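Local coordinates for protein 24-sterol C-methyltransferase (Haloferax volcanii, PDB 6F5Z) that is a putative S-adenosylmethionine-dependent methyltransferase that forms a holoenzyme with the activator Trm112, probably methylating a component of the translation machinery, at residues B[103-108]-B[129-134]. Residues are numbered along the deposited sequence; the frame is centred on the assembly and turned at random.
Sequences SVDHVW and ILKPGG. With GOL (glycerol), chain F.
The carboxylate of Asp105 lies alongside Lys131, whose extended chain, CG anti to the carbonyl carbon (chi1 -70°), runs past Val104 O: Asp105 OD1 meets NZ in a weak salt bridge (3.3 Å), while a water joins OD2 to NZ. Asp105 OD1 also accepts from O2 of a glycerol, probably from the crystallisation liquor (2.7 Å), and Asp105 OD2 from Thr41 N. Glycerol O1 and Gly134 C lie obliquely to the His106 ring. Shortening Lys131 to an alanine is likely to leave the Asp105 carboxylate without its charged mate.

The carbonyl of Ile129 is gripped from opposite faces by Ser103 N (2.8 Å) and Val104 N (3.0 Å). Lys131 N returns a straighter bond to Val104 O (2.9 Å, 169° at the hydrogen). Val107 CG2 touches Leu130 CD2 (3.8 Å) and Ile129 CD1. Gly134 CA sits 3.1 Å from Asp105 O, leaving no room for a side chain.

Leu130, just past helix 119-129, makes a parallel bridge with Val104 of strand 104-110, and the type II turn Lys131-Gly134 leads into strand 134-140, closing a beta-alpha-beta crossover of the Rossmann-like methyltransferase fold; Ile8 of the UPF0434 family protein chain packs on Ser103 and Val104.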
ATOM      1  N   SER B 103      17.336  -9.937  -6.436  1.00 17.31           N
ATOM      2  CA  SER B 103      17.825 -10.740  -5.338  1.00 17.88           C
ATOM      3  C   SER B 103      17.207 -10.349  -3.995  1.00 19.32           C
ATOM      4  O   SER B 103      17.478 -11.008  -2.998  1.00 19.03           O
ATOM      5  CB  SER B 103      19.342 -10.558  -5.244  1.00 19.36           C
ATOM      6  OG  SER B 103      19.704  -9.214  -4.918  1.00 19.12           O
ATOM      7  N   VAL B 104      16.438  -9.241  -3.953  1.00 15.33           N
ATOM      8  CA  VAL B 104      15.905  -8.650  -2.702  1.00 15.81           C
ATOM      9  C   VAL B 104      14.404  -8.706  -2.688  1.00 16.52           C
ATOM     10  O   VAL B 104      13.764  -8.359  -3.688  1.00 16.58           O
ATOM     11  CB  VAL B 104      16.476  -7.208  -2.525  1.00 19.57           C
ATOM     12  CG1 VAL B 104      15.867  -6.502  -1.333  1.00 19.29           C
ATOM     13  CG2 VAL B 104      18.007  -7.280  -2.368  1.00 18.49           C
ATOM     14  N   ASP B 105      13.812  -9.103  -1.536  1.00 14.52           N
ATOM     15  CA  ASP B 105      12.345  -9.142  -1.498  1.00 14.76           C
ATOM     16  C   ASP B 105      11.726  -7.766  -1.297  1.00 15.48           C
ATOM     17  O   ASP B 105      10.683  -7.485  -1.892  1.00 17.84           O
ATOM     18  CB  ASP B 105      11.861 -10.100  -0.404  1.00 15.71           C
ATOM     19  CG  ASP B 105      12.282 -11.546  -0.669  1.00 18.31           C
ATOM     20  OD1 ASP B 105      11.841 -12.112  -1.684  1.00 21.08           O
ATOM     21  OD2 ASP B 105      13.167 -12.048   0.048  1.00 19.53           O
ATOM     22  N   HIS B 106      12.326  -6.927  -0.406  1.00 13.59           N
ATOM     23  CA  HIS B 106      11.790  -5.586  -0.185  1.00 14.41           C
ATOM     24  C   HIS B 106      12.911  -4.631   0.159  1.00 14.90           C
ATOM     25  O   HIS B 106      13.950  -5.047   0.698  1.00 15.61           O
ATOM     26  CB  HIS B 106      10.777  -5.544   0.972  1.00 16.68           C
ATOM     27  CG  HIS B 106       9.658  -6.508   0.823  1.00 19.67           C
ATOM     28  ND1 HIS B 106       9.691  -7.771   1.429  1.00 23.32           N
ATOM     29  CD2 HIS B 106       8.540  -6.394   0.079  1.00 19.20           C
ATOM     30  CE1 HIS B 106       8.580  -8.371   1.034  1.00 20.85           C
ATOM     31  NE2 HIS B 106       7.858  -7.609   0.215  1.00 21.57           N
ATOM     32  N   VAL B 107      12.698  -3.356  -0.184  1.00 13.48           N
ATOM     33  CA  VAL B 107      13.666  -2.298   0.170  1.00 13.46           C
ATOM     34  C   VAL B 107      12.880  -1.279   1.000  1.00 14.01           C
ATOM     35  O   VAL B 107      11.751  -0.900   0.657  1.00 14.08           O
ATOM     36  CB  VAL B 107      14.228  -1.623  -1.110  1.00 14.73           C
ATOM     37  CG1 VAL B 107      15.116  -0.419  -0.765  1.00 15.61           C
ATOM     38  CG2 VAL B 107      15.030  -2.630  -1.932  1.00 14.60           C
ATOM     39  N   TRP B 108      13.504  -0.822   2.101  1.00 12.57           N
ATOM     40  CA  TRP B 108      12.979   0.188   2.991  1.00 13.73           C
ATOM     41  C   TRP B 108      13.956   1.356   3.007  1.00 14.76           C
ATOM     42  O   TRP B 108      15.169   1.151   2.997  1.00 14.39           O
ATOM     43  CB  TRP B 108      12.929  -0.386   4.430  1.00 13.67           C
ATOM     44  CG  TRP B 108      12.826   0.653   5.514  1.00 13.23           C
ATOM     45  CD1 TRP B 108      13.863   1.224   6.204  1.00 15.02           C
ATOM     46  CD2 TRP B 108      11.627   1.310   5.964  1.00 12.73           C
ATOM     47  NE1 TRP B 108      13.375   2.164   7.107  1.00 13.92           N
ATOM     48  CE2 TRP B 108      12.007   2.258   6.950  1.00 13.80           C
ATOM     49  CE3 TRP B 108      10.262   1.187   5.622  1.00 15.14           C
ATOM     50  CZ2 TRP B 108      11.064   3.003   7.665  1.00 15.10           C
ATOM     51  CZ3 TRP B 108       9.327   1.962   6.298  1.00 17.06           C
ATOM     52  CH2 TRP B 108       9.741   2.892   7.281  1.00 17.14           C
ATOM     53  N   ILE B 129      17.399  -4.366  -8.176  1.00 15.75           N
ATOM     54  CA  ILE B 129      17.680  -5.378  -7.146  1.00 14.61           C
ATOM     55  C   ILE B 129      16.428  -6.106  -6.614  1.00 16.22           C
ATOM     56  O   ILE B 129      16.534  -7.235  -6.132  1.00 17.09           O
ATOM     57  CB  ILE B 129      18.527  -4.835  -5.999  1.00 16.61           C
ATOM     58  CG1 ILE B 129      17.704  -3.810  -5.144  1.00 17.22           C
ATOM     59  CG2 ILE B 129      19.844  -4.205  -6.553  1.00 17.27           C
ATOM     60  CD1 ILE B 129      18.471  -3.401  -3.874  1.00 19.08           C
ATOM     61  N   LEU B 130      15.274  -5.454  -6.677  1.00 14.41           N
ATOM     62  CA  LEU B 130      14.061  -6.091  -6.217  1.00 13.94           C
ATOM     63  C   LEU B 130      13.666  -7.241  -7.110  1.00 17.18           C
ATOM     64  O   LEU B 130      13.634  -7.094  -8.324  1.00 17.15           O
ATOM     65  CB  LEU B 130      12.913  -5.065  -6.225  1.00 14.30           C
ATOM     66  CG  LEU B 130      12.848  -4.150  -5.014  1.00 15.86           C
ATOM     67  CD1 LEU B 130      11.790  -3.048  -5.238  1.00 15.74           C
ATOM     68  CD2 LEU B 130      12.608  -4.947  -3.724  1.00 15.03           C
ATOM     69  N   LYS B 131      13.195  -8.311  -6.505  1.00 15.31           N
ATOM     70  CA  LYS B 131      12.542  -9.373  -7.260  1.00 15.15           C
ATOM     71  C   LYS B 131      11.218  -8.813  -7.830  1.00 18.12           C
ATOM     72  O   LYS B 131      10.570  -7.997  -7.161  1.00 18.36           O
ATOM     73  CB  LYS B 131      12.209 -10.526  -6.309  1.00 16.70           C
ATOM     74  CG  LYS B 131      13.454 -11.268  -5.830  1.00 18.62           C
ATOM     75  CD  LYS B 131      13.103 -12.289  -4.752  1.00 24.64           C
ATOM     76  CE  LYS B 131      14.310 -13.074  -4.329  1.00 27.90           C
ATOM     77  NZ  LYS B 131      13.917 -14.070  -3.291  1.00 35.50           N
ATOM     78  N   PRO B 132      10.742  -9.278  -8.998  1.00 17.68           N
ATOM     79  CA  PRO B 132       9.390  -8.880  -9.462  1.00 18.22           C
ATOM     80  C   PRO B 132       8.353  -9.154  -8.356  1.00 19.87           C
ATOM     81  O   PRO B 132       8.333 -10.214  -7.730  1.00 19.50           O
ATOM     82  CB  PRO B 132       9.144  -9.820 -10.662  1.00 21.44           C
ATOM     83  CG  PRO B 132      10.520 -10.087 -11.178  1.00 26.31           C
ATOM     84  CD  PRO B 132      11.384 -10.214  -9.945  1.00 21.34           C
ATOM     85  N   GLY B 133       7.506  -8.163  -8.096  1.00 18.11           N
ATOM     86  CA  GLY B 133       6.502  -8.235  -7.048  1.00 18.75           C
ATOM     87  C   GLY B 133       6.998  -7.722  -5.703  1.00 21.08           C
ATOM     88  O   GLY B 133       6.206  -7.600  -4.767  1.00 21.70           O
ATOM     89  N   GLY B 134       8.305  -7.481  -5.589  1.00 17.08           N
ATOM     90  CA  GLY B 134       8.893  -6.926  -4.369  1.00 16.57           C
ATOM     91  C   GLY B 134       8.540  -5.459  -4.212  1.00 16.29           C
ATOM     92  O   GLY B 134       8.211  -4.807  -5.207  1.00 16.52           O
TER
HETATM   93  C1  GOL F 301       9.485 -10.168  -3.397  1.00 44.67           C
HETATM   94  O1  GOL F 301       8.449  -9.871  -2.472  1.00 47.19           O
HETATM   95  C2  GOL F 301       9.497 -11.633  -3.761  1.00 46.38           C
HETATM   96  O2  GOL F 301       9.294 -12.423  -2.585  1.00 45.85           O
HETATM   97  C3  GOL F 301       8.514 -12.020  -4.843  1.00 48.12           C
HETATM   98  O3  GOL F 301       7.377 -11.167  -4.861  1.00 49.17           O
HETATM   99  O   HOH W   1      15.306 -13.935  -0.853  1.00 41.80           O
HETATM  100  O   HOH W   2       5.427  -8.239  -2.217  1.00 26.14           O